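UDP-4-amino-4,6-dideoxy-N-acetyl-beta-L-altrosamine transaminase (Helicobacter pylori, PDB 2FNU) catalyses the pyridoxal-phosphate-dependent transamination of a UDP-linked 4-keto sugar, the second step in making the flagellin sugar pseudaminic acid. Local coordinates at residues B[83-88]-B[323-328]; B[131-136]-B[275-280]; B[156-161]-B[166-171]. All blocks are in the same frame, centred on the assembly; numbering follows the deposited sequence.

Overall arrangement
From the N terminus the chain first passes through 83-88, leading into helix 86-93, and 235 residues later helix 323-328 returns to it, so contact 1 closes the outermost loop. Within that span the connection after strand 122-128 (131-136) is met by the loop 275-280, closing contact 2. Contact 3, between 156-161 and 166-171, is the short innermost loop; contact 1 encloses contact 2, which encloses contact 3, and none cross. Contacts 2 and 3 touch, their centres 11 Å apart, whereas each lies about 25 Å centre to centre from contact 1. Contacts 1 and 3 do not touch each other but both reach PMP, from the start of helix 86-93 and from the loop after strand 150-154.

Contact 1: residues B[83-88]-B[323-328]; sequences SFVATA and QLYQQL. With PMP (4'-deoxy-4'-aminopyridoxal-5'-phosphate), chain E; UD1 (uridine-diphosphate-N-acetylglucosamine), chain F.
Tyr325 reaches from helix 323-328 to the start of helix 86-93, where its phenol end meets Ala88 and its ring meets Val85. Tyr325 OH lies 3.3 Å from Ala88 CB, and Tyr325 CZ lies 3.9 Å from the same methyl. Val85 CG2 adds a looser contact, 4.1 Å from Tyr325 CE1, and both aliphatic groups approach the ring obliquely. A chi1 of -70° sets Tyr325 CG beside its own backbone N and anti to the carbonyl carbon, from where the ring projects across the interface. Tyr325 OH is 3.4 Å from Ala88 O, but at an angle too poor for a hydrogen bond; its polar partner is Asn89 ND2.

All three touching residues are buried, yet only 123 Å² is covered in total. The outer side of helix 323-328 is different: Gln326 and Gln327 are exposed, while Gln323 and Leu324 reach the second subunit at Glu221 and Lys223.

Opposite Tyr325, the segment 83-88 faces the ligands. Phe84 turns one ring face to them, with CG 3.6 Å from PMP N4A and CE1 3.4 Å from UD1 C1', while Val85 CG1 backs the other face. PMP N4A is 1.3 Å from UD1 C4', a covalent distance that matches an external aldimine. Ser83 OG donates to Thr87 OG1 (2.8 Å), which also bonds Asp154 OD1. A helix start lining the cofactor on one side and packed against a later helix on the other belongs here to the active site of a DegT/DnrJ/EryC1 aminotransferase, of PLP fold type I.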
loop_
_atom_site.group_PDB
_atom_site.type_symbol
_atom_site.label_atom_id
_atom_site.label_comp_id
_atom_site.label_asym_id
_atom_site.label_seq_id
_atom_site.Cartn_x
_atom_site.Cartn_y
_atom_site.Cartn_z
ATOM N N SER B 83 -19.595 -9.054 -3.948
ATOM C CA SER B 83 -18.685 -8.086 -3.340
ATOM C C SER B 83 -17.668 -7.716 -4.371
ATOM O O SER B 83 -17.607 -8.346 -5.441
ATOM C CB SER B 83 -17.953 -8.663 -2.128
ATOM O OG SER B 83 -17.273 -7.593 -1.480
ATOM N N PHE B 84 -16.866 -6.699 -4.069
ATOM C CA PHE B 84 -15.712 -6.450 -4.932
ATOM C C PHE B 84 -14.731 -7.613 -4.813
ATOM O O PHE B 84 -14.635 -8.233 -3.762
ATOM C CB PHE B 84 -15.025 -5.134 -4.576
ATOM C CG PHE B 84 -13.939 -4.754 -5.542
ATOM C CD1 PHE B 84 -14.243 -4.507 -6.871
ATOM C CD2 PHE B 84 -12.614 -4.724 -5.136
ATOM C CE1 PHE B 84 -13.234 -4.189 -7.792
ATOM C CE2 PHE B 84 -11.590 -4.401 -6.045
ATOM C CZ PHE B 84 -11.908 -4.144 -7.371
ATOM N N VAL B 85 -14.001 -7.910 -5.890
ATOM C CA VAL B 85 -13.180 -9.119 -5.905
ATOM C C VAL B 85 -12.152 -9.182 -4.764
ATOM O O VAL B 85 -11.773 -10.280 -4.310
ATOM C CB VAL B 85 -12.512 -9.312 -7.293
ATOM C CG1 VAL B 85 -11.366 -8.293 -7.499
ATOM C CG2 VAL B 85 -12.016 -10.740 -7.480
ATOM N N ALA B 86 -11.707 -8.025 -4.284
ATOM C CA ALA B 86 -10.693 -7.996 -3.220
ATOM C C ALA B 86 -11.084 -8.818 -1.998
ATOM O O ALA B 86 -10.218 -9.388 -1.342
ATOM C CB ALA B 86 -10.403 -6.551 -2.790
ATOM N N THR B 87 -12.381 -8.852 -1.664
ATOM C CA THR B 87 -12.817 -9.561 -0.461
ATOM C C THR B 87 -12.393 -11.021 -0.529
ATOM O O THR B 87 -11.974 -11.616 0.476
ATOM C CB THR B 87 -14.341 -9.467 -0.321
ATOM O OG1 THR B 87 -14.749 -8.091 -0.399
ATOM C CG2 THR B 87 -14.793 -10.029 1.037
ATOM N N ALA B 88 -12.478 -11.589 -1.732
ATOM C CA ALA B 88 -12.109 -12.990 -1.949
ATOM C C ALA B 88 -10.648 -13.164 -2.376
ATOM O O ALA B 88 -10.017 -14.144 -1.969
ATOM C CB ALA B 88 -13.037 -13.650 -2.966
ATOM N N GLN B 323 -12.423 -15.746 -14.213
ATOM C CA GLN B 323 -11.558 -16.817 -14.735
ATOM C C GLN B 323 -10.733 -17.520 -13.659
ATOM O O GLN B 323 -10.644 -18.757 -13.625
ATOM C CB GLN B 323 -10.631 -16.259 -15.826
ATOM C CG GLN B 323 -9.723 -17.331 -16.453
ATOM C CD GLN B 323 -8.819 -16.818 -17.585
ATOM O OE1 GLN B 323 -7.936 -17.546 -18.073
ATOM N NE2 GLN B 323 -9.030 -15.574 -18.004
ATOM N N LEU B 324 -10.137 -16.738 -12.765
ATOM C CA LEU B 324 -9.343 -17.316 -11.699
ATOM C C LEU B 324 -10.166 -18.309 -10.891
ATOM O O LEU B 324 -9.688 -19.393 -10.571
ATOM C CB LEU B 324 -8.789 -16.225 -10.784
ATOM C CG LEU B 324 -8.034 -16.677 -9.526
ATOM C CD1 LEU B 324 -6.775 -17.484 -9.861
ATOM C CD2 LEU B 324 -7.697 -15.462 -8.695
ATOM N N TYR B 325 -11.392 -17.910 -10.550
ATOM C CA TYR B 325 -12.225 -18.720 -9.663
ATOM C C TYR B 325 -12.792 -19.927 -10.410
ATOM O O TYR B 325 -12.902 -21.013 -9.835
ATOM C CB TYR B 325 -13.325 -17.850 -9.016
ATOM C CG TYR B 325 -12.698 -16.894 -8.035
ATOM C CD1 TYR B 325 -12.132 -15.687 -8.464
ATOM C CD2 TYR B 325 -12.601 -17.230 -6.684
ATOM C CE1 TYR B 325 -11.491 -14.830 -7.563
ATOM C CE2 TYR B 325 -11.978 -16.359 -5.755
ATOM C CZ TYR B 325 -11.422 -15.172 -6.219
ATOM O OH TYR B 325 -10.782 -14.327 -5.319
ATOM N N GLN B 326 -13.093 -19.736 -11.694
ATOM C CA GLN B 326 -13.514 -20.848 -12.559
ATOM C C GLN B 326 -12.424 -21.904 -12.701
ATOM O O GLN B 326 -12.719 -23.101 -12.753
ATOM C CB GLN B 326 -13.883 -20.328 -13.946
ATOM C CG GLN B 326 -15.189 -19.576 -13.993
ATOM C CD GLN B 326 -16.390 -20.470 -13.741
ATOM O OE1 GLN B 326 -17.161 -20.250 -12.804
ATOM N NE2 GLN B 326 -16.550 -21.494 -14.575
ATOM N N GLN B 327 -11.170 -21.471 -12.796
ATOM C CA GLN B 327 -10.074 -22.433 -12.928
ATOM C C GLN B 327 -9.759 -23.143 -11.598
ATOM O O GLN B 327 -9.459 -24.342 -11.573
ATOM C CB GLN B 327 -8.832 -21.768 -13.530
ATOM C CG GLN B 327 -7.765 -22.753 -14.069
ATOM C CD GLN B 327 -8.309 -23.819 -15.060
ATOM O OE1 GLN B 327 -8.907 -23.497 -16.096
ATOM N NE2 GLN B 327 -8.076 -25.096 -14.740
ATOM N N LEU B 328 -9.849 -22.425 -10.483
ATOM C CA LEU B 328 -9.531 -23.029 -9.198
ATOM C C LEU B 328 -10.635 -23.911 -8.625
ATOM O O LEU B 328 -10.350 -24.903 -7.937
ATOM C CB LEU B 328 -9.165 -21.949 -8.168
ATOM C CG LEU B 328 -7.867 -21.169 -8.347
ATOM C CD1 LEU B 328 -7.784 -20.067 -7.308
ATOM C CD2 LEU B 328 -6.655 -22.079 -8.260
HETATM N N1 PMP E . -14.228 -4.529 -0.287
HETATM C C2 PMP E . -15.278 -3.891 -0.893
HETATM C C2A PMP E . -16.684 -4.321 -0.544
HETATM C C3 PMP E . -15.019 -2.858 -1.804
HETATM O O3 PMP E . -16.050 -2.185 -2.396
HETATM C C4 PMP E . -13.688 -2.491 -2.116
HETATM C C4A PMP E . -13.377 -1.440 -3.159
HETATM N N4A PMP E . -14.343 -1.424 -4.235
HETATM C C5 PMP E . -12.641 -3.118 -1.433
HETATM C C6 PMP E . -12.943 -4.091 -0.482
HETATM C C5A PMP E . -11.189 -2.750 -1.681
HETATM O O4P PMP E . -10.962 -1.512 -1.031
HETATM P P PMP E . -9.733 -0.575 -1.500
HETATM O O1P PMP E . -10.160 0.049 -2.807
HETATM O O2P PMP E . -9.624 0.472 -0.432
HETATM O O3P PMP E . -8.484 -1.409 -1.605
HETATM C "C1'" UD1 F . -13.779 -0.802 -7.626
HETATM C "C2'" UD1 F . -15.175 -1.141 -7.076
HETATM C "C3'" UD1 F . -15.538 -0.313 -5.848
HETATM C "C4'" UD1 F . -14.385 -0.309 -4.835
HETATM C "C5'" UD1 F . -13.003 -0.005 -5.444
HETATM C "C6'" UD1 F . -12.799 1.490 -5.707
HETATM C "C7'" UD1 F . -16.628 -1.959 -8.896
HETATM C "C8'" UD1 F . -17.523 -1.605 -10.053
HETATM N "N2'" UD1 F . -16.175 -0.960 -8.130
HETATM O "O1'" UD1 F . -13.800 0.462 -8.294
HETATM O "O3'" UD1 F . -16.714 -0.862 -5.210
HETATM O "O5'" UD1 F . -12.752 -0.800 -6.616
HETATM O "O7'" UD1 F . -16.343 -3.112 -8.677
HETATM N N1 UD1 F . -13.719 8.267 -9.464
HETATM C C2 UD1 F . -13.557 9.598 -9.028
HETATM N N3 UD1 F . -12.426 9.964 -8.404
HETATM C C4 UD1 F . -11.427 9.096 -8.189
HETATM C C5 UD1 F . -11.524 7.766 -8.596
HETATM C C6 UD1 F . -12.675 7.338 -9.246
HETATM O O2 UD1 F . -14.476 10.431 -9.224
HETATM O O4 UD1 F . -10.397 9.487 -7.607
HETATM C C1B UD1 F . -14.968 7.897 -10.160
HETATM C C2B UD1 F . -14.766 8.172 -11.644
HETATM O "O2'" UD1 F . -15.948 8.775 -12.175
HETATM C C3B UD1 F . -14.545 6.804 -12.251
HETATM C C4B UD1 F . -15.339 5.900 -11.331
HETATM O O4B UD1 F . -15.266 6.500 -10.032
HETATM O O3B UD1 F . -15.007 6.701 -13.604
HETATM C C5B UD1 F . -14.731 4.513 -11.299
HETATM O O5B UD1 F . -15.513 3.717 -10.420
HETATM P PA UD1 F . -15.410 2.109 -10.524
HETATM O O1A UD1 F . -16.193 1.512 -9.365
HETATM O O2A UD1 F . -15.753 1.708 -11.949
HETATM O O3A UD1 F . -13.814 1.994 -10.272
HETATM P PB UD1 F . -13.078 0.659 -9.729
HETATM O O1B UD1 F . -13.428 -0.522 -10.622
HETATM O O2B UD1 F . -11.627 1.030 -9.465
#

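Contact 2: residues B[131-136]-B[275-280]; sequences AGKSVE and PLLKDK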
loop_
_atom_site.group_PDB
_atom_site.type_symbol
_atom_site.label_atom_id
_atom_site.label_comp_id
_atom_site.label_asym_id
_atom_site.label_seq_id
_atom_site.Cartn_x
_atom_site.Cartn_y
_atom_site.Cartn_z
ATOM N N ALA B 131 -23.589 -1.824 -0.229
ATOM C CA ALA B 131 -24.077 -0.452 -0.418
ATOM C C ALA B 131 -24.058 0.379 0.850
ATOM O O ALA B 131 -24.493 1.530 0.837
ATOM C CB ALA B 131 -25.492 -0.427 -1.067
ATOM N N GLY B 132 -23.536 -0.201 1.934
ATOM C CA GLY B 132 -23.609 0.416 3.253
ATOM C C GLY B 132 -24.646 -0.179 4.172
ATOM O O GLY B 132 -24.668 0.134 5.361
ATOM N N LYS B 133 -25.498 -1.061 3.658
ATOM C CA LYS B 133 -26.544 -1.640 4.497
ATOM C C LYS B 133 -25.963 -2.752 5.365
ATOM O O LYS B 133 -25.420 -3.735 4.854
ATOM C CB LYS B 133 -27.679 -2.192 3.637
ATOM C CG LYS B 133 -28.818 -2.761 4.478
ATOM C CD LYS B 133 -29.913 -3.344 3.589
ATOM C CE LYS B 133 -31.177 -3.616 4.374
ATOM N NZ LYS B 133 -32.260 -4.051 3.422
ATOM N N SER B 134 -26.099 -2.614 6.686
ATOM C CA SER B 134 -25.595 -3.663 7.582
ATOM C C SER B 134 -26.249 -4.996 7.282
ATOM O O SER B 134 -27.468 -5.073 7.063
ATOM C CB SER B 134 -25.864 -3.293 9.047
ATOM O OG SER B 134 -25.428 -4.341 9.911
ATOM N N VAL B 135 -25.437 -6.058 7.305
ATOM C CA VAL B 135 -25.989 -7.408 7.296
ATOM C C VAL B 135 -26.715 -7.687 8.609
ATOM O O VAL B 135 -26.724 -6.845 9.526
ATOM C CB VAL B 135 -24.880 -8.450 7.101
ATOM C CG1 VAL B 135 -24.080 -8.129 5.826
ATOM C CG2 VAL B 135 -23.938 -8.490 8.326
ATOM N N GLU B 136 -27.338 -8.865 8.696
ATOM C CA GLU B 136 -28.057 -9.261 9.897
ATOM C C GLU B 136 -27.074 -9.732 10.958
ATOM O O GLU B 136 -26.795 -10.931 11.123
ATOM C CB GLU B 136 -29.109 -10.324 9.555
ATOM C CG GLU B 136 -30.340 -9.727 8.901
ATOM C CD GLU B 136 -31.024 -8.725 9.818
ATOM O OE1 GLU B 136 -31.202 -7.564 9.412
ATOM O OE2 GLU B 136 -31.323 -9.089 10.974
ATOM N N PRO B 275 -35.755 2.585 0.055
ATOM C CA PRO B 275 -36.939 2.632 0.932
ATOM C C PRO B 275 -37.078 1.470 1.912
ATOM O O PRO B 275 -37.905 1.561 2.836
ATOM C CB PRO B 275 -38.116 2.628 -0.055
ATOM C CG PRO B 275 -37.539 3.224 -1.306
ATOM C CD PRO B 275 -36.152 2.622 -1.371
ATOM N N LEU B 276 -36.305 0.398 1.721
ATOM C CA LEU B 276 -36.438 -0.788 2.561
ATOM C C LEU B 276 -35.528 -0.770 3.791
ATOM O O LEU B 276 -35.574 -1.692 4.612
ATOM C CB LEU B 276 -36.181 -2.042 1.729
ATOM C CG LEU B 276 -37.038 -2.129 0.459
ATOM C CD1 LEU B 276 -36.600 -3.337 -0.373
ATOM C CD2 LEU B 276 -38.557 -2.169 0.760
ATOM N N LEU B 277 -34.700 0.264 3.921
ATOM C CA LEU B 277 -33.763 0.336 5.053
ATOM C C LEU B 277 -34.505 0.401 6.383
ATOM O O LEU B 277 -35.530 1.078 6.494
ATOM C CB LEU B 277 -32.868 1.562 4.931
ATOM C CG LEU B 277 -31.811 1.596 3.828
ATOM C CD1 LEU B 277 -31.144 2.957 3.853
ATOM C CD2 LEU B 277 -30.791 0.503 4.043
ATOM N N LYS B 278 -33.947 -0.269 7.392
ATOM C CA LYS B 278 -34.491 -0.243 8.757
ATOM C C LYS B 278 -33.540 0.447 9.726
ATOM O O LYS B 278 -33.905 0.720 10.867
ATOM C CB LYS B 278 -34.794 -1.663 9.236
ATOM C CG LYS B 278 -35.961 -2.298 8.485
ATOM C CD LYS B 278 -36.204 -3.734 8.928
ATOM C CE LYS B 278 -37.401 -4.333 8.197
ATOM N NZ LYS B 278 -37.596 -5.771 8.525
ATOM N N ASP B 279 -32.324 0.734 9.271
ATOM C CA ASP B 279 -31.366 1.488 10.073
ATOM C C ASP B 279 -30.685 2.494 9.167
ATOM O O ASP B 279 -30.768 2.393 7.931
ATOM C CB ASP B 279 -30.291 0.577 10.681
ATOM C CG ASP B 279 -30.658 0.072 12.077
ATOM O OD1 ASP B 279 -30.690 0.881 13.057
ATOM O OD2 ASP B 279 -30.866 -1.147 12.190
ATOM N N LYS B 280 -30.022 3.469 9.775
ATOM C CA LYS B 280 -29.235 4.443 9.012
ATOM C C LYS B 280 -28.151 3.735 8.220
ATOM O O LYS B 280 -27.488 2.826 8.737
ATOM C CB LYS B 280 -28.567 5.438 9.937
ATOM C CG LYS B 280 -29.475 6.475 10.538
ATOM C CD LYS B 280 -28.589 7.613 11.066
ATOM C CE LYS B 280 -29.243 8.467 12.115
ATOM N NZ LYS B 280 -28.223 9.460 12.585
HETATM O O HOH W 1 -34.531 -4.150 4.894
HETATM O O HOH W 2 -27.432 -0.345 8.002
#
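Lys133 NZ is held from two directions: it forms a salt bridge with Asp106 OD2, and it donates to a water at 2.7 Å. That water in turn donates to Leu276 O, also over 2.7 Å, which carries the lysine's grip to the loop 275-280. Direct approach is longer, since Lys133 NZ and Leu276 O are 4.2 Å apart.

Behind NZ along the side chain, the lysine is fully extended, with CG anti to the backbone N (chi1 -178°). Leu277 runs past it in the opposite sense, and its CD2 methyl lies alongside the methylenes, nearest to Lys133 CG at 3.8 Å and almost as close to CD at 4.0 Å. A second water bridges the backbones: it accepts from Ser134 N at 2.9 Å and donates to Lys280 O over a longer 3.3 Å.

The loop 275-280 has its own anchors to the adjoining hairpin, where the Asp279 carboxylate accepts from Gln164 N and Asn165 N. With two water bridges and one aliphatic contact joining 131-136 to 275-280, the chemistry implies a hydrated surface junction, in which the nearby Asp106 carboxylate probably helps keep the Lys133 amine protonated.

Contact 3: residues B[156-161]-B[166-171]; sequences SHALGS and KKVGGF. With PMP (4'-deoxy-4'-aminopyridoxal-5'-phosphate), chain E.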
loop_
_atom_site.group_PDB
_atom_site.type_symbol
_atom_site.label_atom_id
_atom_site.label_comp_id
_atom_site.label_asym_id
_atom_site.label_seq_id
_atom_site.Cartn_x
_atom_site.Cartn_y
_atom_site.Cartn_z
ATOM N N SER B 156 -16.398 -2.179 4.044
ATOM C CA SER B 156 -15.741 -1.142 3.242
ATOM C C SER B 156 -16.687 -0.031 2.816
ATOM O O SER B 156 -16.251 1.128 2.697
ATOM C CB SER B 156 -15.081 -1.750 2.002
ATOM O OG SER B 156 -13.889 -2.438 2.350
ATOM N N HIS B 157 -17.964 -0.373 2.555
ATOM C CA HIS B 157 -18.969 0.607 2.123
ATOM C C HIS B 157 -19.626 1.364 3.264
ATOM O O HIS B 157 -20.410 2.292 3.007
ATOM C CB HIS B 157 -20.134 -0.093 1.394
ATOM C CG HIS B 157 -19.745 -0.774 0.121
ATOM N ND1 HIS B 157 -20.681 -1.287 -0.750
ATOM C CD2 HIS B 157 -18.533 -1.044 -0.422
ATOM C CE1 HIS B 157 -20.063 -1.839 -1.782
ATOM N NE2 HIS B 157 -18.758 -1.706 -1.610
ATOM N N ALA B 158 -19.357 0.950 4.501
ATOM C CA ALA B 158 -20.336 1.185 5.565
ATOM C C ALA B 158 -19.926 2.088 6.722
ATOM O O ALA B 158 -20.571 2.042 7.776
ATOM C CB ALA B 158 -20.844 -0.157 6.131
ATOM N N LEU B 159 -18.898 2.919 6.538
ATOM C CA LEU B 159 -18.570 3.851 7.625
ATOM C C LEU B 159 -19.758 4.786 7.900
ATOM O O LEU B 159 -20.222 5.526 7.014
ATOM C CB LEU B 159 -17.310 4.646 7.316
ATOM C CG LEU B 159 -16.850 5.516 8.500
ATOM C CD1 LEU B 159 -16.163 4.697 9.569
ATOM C CD2 LEU B 159 -15.940 6.603 7.973
ATOM N N GLY B 160 -20.240 4.739 9.139
ATOM C CA GLY B 160 -21.392 5.541 9.533
ATOM C C GLY B 160 -22.706 4.775 9.524
ATOM O O GLY B 160 -23.705 5.228 10.095
ATOM N N SER B 161 -22.729 3.618 8.862
ATOM C CA SER B 161 -23.922 2.767 8.887
ATOM C C SER B 161 -24.174 2.213 10.278
ATOM O O SER B 161 -23.239 2.084 11.075
ATOM C CB SER B 161 -23.780 1.604 7.899
ATOM O OG SER B 161 -23.627 2.105 6.579
ATOM N N LYS B 166 -26.695 1.235 16.474
ATOM C CA LYS B 166 -25.285 1.162 16.842
ATOM C C LYS B 166 -24.420 1.132 15.593
ATOM O O LYS B 166 -24.721 0.424 14.625
ATOM C CB LYS B 166 -25.033 -0.103 17.669
ATOM C CG LYS B 166 -25.767 -0.042 19.027
ATOM C CD LYS B 166 -25.785 -1.354 19.785
ATOM C CE LYS B 166 -26.624 -2.399 19.084
ATOM N NZ LYS B 166 -26.883 -3.614 19.948
ATOM N N LYS B 167 -23.324 1.876 15.616
ATOM C CA LYS B 167 -22.485 1.946 14.427
ATOM C C LYS B 167 -21.832 0.627 14.069
ATOM O O LYS B 167 -21.256 -0.068 14.922
ATOM C CB LYS B 167 -21.407 3.016 14.592
ATOM C CG LYS B 167 -21.959 4.403 14.440
ATOM C CD LYS B 167 -20.878 5.435 14.489
ATOM C CE LYS B 167 -21.444 6.830 14.221
ATOM N NZ LYS B 167 -22.152 7.369 15.413
ATOM N N VAL B 168 -21.918 0.293 12.788
ATOM C CA VAL B 168 -21.146 -0.818 12.229
ATOM C C VAL B 168 -19.658 -0.600 12.527
ATOM O O VAL B 168 -19.164 0.528 12.440
ATOM C CB VAL B 168 -21.384 -0.894 10.718
ATOM C CG1 VAL B 168 -20.387 -1.855 10.042
ATOM C CG2 VAL B 168 -22.838 -1.331 10.453
ATOM N N GLY B 169 -18.966 -1.677 12.904
ATOM C CA GLY B 169 -17.540 -1.595 13.226
ATOM C C GLY B 169 -17.163 -2.443 14.426
ATOM O O GLY B 169 -16.058 -2.962 14.496
ATOM N N GLY B 170 -18.085 -2.578 15.374
ATOM C CA GLY B 170 -17.757 -3.270 16.609
ATOM C C GLY B 170 -18.405 -4.631 16.756
ATOM O O GLY B 170 -18.214 -5.293 17.784
ATOM N N PHE B 171 -19.138 -5.071 15.731
ATOM C CA PHE B 171 -19.942 -6.299 15.849
ATOM C C PHE B 171 -19.179 -7.592 15.600
ATOM O O PHE B 171 -19.564 -8.661 16.093
ATOM C CB PHE B 171 -21.131 -6.273 14.890
ATOM C CG PHE B 171 -22.060 -5.110 15.086
ATOM C CD1 PHE B 171 -22.299 -4.221 14.047
ATOM C CD2 PHE B 171 -22.717 -4.918 16.298
ATOM C CE1 PHE B 171 -23.156 -3.130 14.208
ATOM C CE2 PHE B 171 -23.595 -3.837 16.468
ATOM C CZ PHE B 171 -23.814 -2.948 15.426
HETATM N N1 PMP E . -14.228 -4.529 -0.287
HETATM C C2 PMP E . -15.278 -3.891 -0.893
HETATM C C2A PMP E . -16.684 -4.321 -0.544
HETATM C C3 PMP E . -15.019 -2.858 -1.804
HETATM O O3 PMP E . -16.050 -2.185 -2.396
HETATM C C4 PMP E . -13.688 -2.491 -2.116
HETATM C C4A PMP E . -13.377 -1.440 -3.159
HETATM N N4A PMP E . -14.343 -1.424 -4.235
HETATM C C5 PMP E . -12.641 -3.118 -1.433
HETATM C C6 PMP E . -12.943 -4.091 -0.482
HETATM C C5A PMP E . -11.189 -2.750 -1.681
HETATM O O4P PMP E . -10.962 -1.512 -1.031
HETATM P P PMP E . -9.733 -0.575 -1.500
HETATM O O1P PMP E . -10.160 0.049 -2.807
HETATM O O2P PMP E . -9.624 0.472 -0.432
HETATM O O3P PMP E . -8.484 -1.409 -1.605
HETATM O O HOH W 3 -20.372 2.783 11.192
#
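The PLP pocket and a two-stranded hairpin share this stretch of chain: 156-161 lines the cofactor at its start and leads into the hairpin at its end. At the pocket, His157 NE2 meets PMP O3 at 2.9 Å; the oxygen lies at the ring edge, in the imidazole plane, and either atom could be the donor. Ala131 N bonds the other ring nitrogen, ND1, which helps fix the rotation of the imidazole. Ser156 CB sits 3.6 Å from PMP C2, and its hydroxyl bonds Asp154 OD2.

Ala158 to Ser161 then form a type II beta turn, closed by Ser161 N to Ala158 O at 2.9 Å, with Gly160 at its third position, in a positive-phi conformation. Ser161 O is the main link across the contact. Val168 N donates to it at 2.8 Å, nearly straight at 164°, though the donor is tilted 27° from the carbonyl plane. Lys167 CA adds a CA-H...O contact, and a water held by Gly160 N donates to both Ser161 O and Val168 O. Val168 turns CG2 to the Ser161 side, 4.0 Å from Ser161 CB, its chi1 of 169° placing that methyl beside the backbone N.

Ser161 OG bonds Gly132 O and Ser282 N, tying the turn to the loops beside it. Leu159 packs on Phe177 of strand 174-178 and on Phe44 of helix 32-45, while Lys167 makes a cation-pi contact with the same Phe44, so Leu159 wedges the turn between strand 174-178 and helix 32-45, and Lys167 brings the hairpin to the same helix.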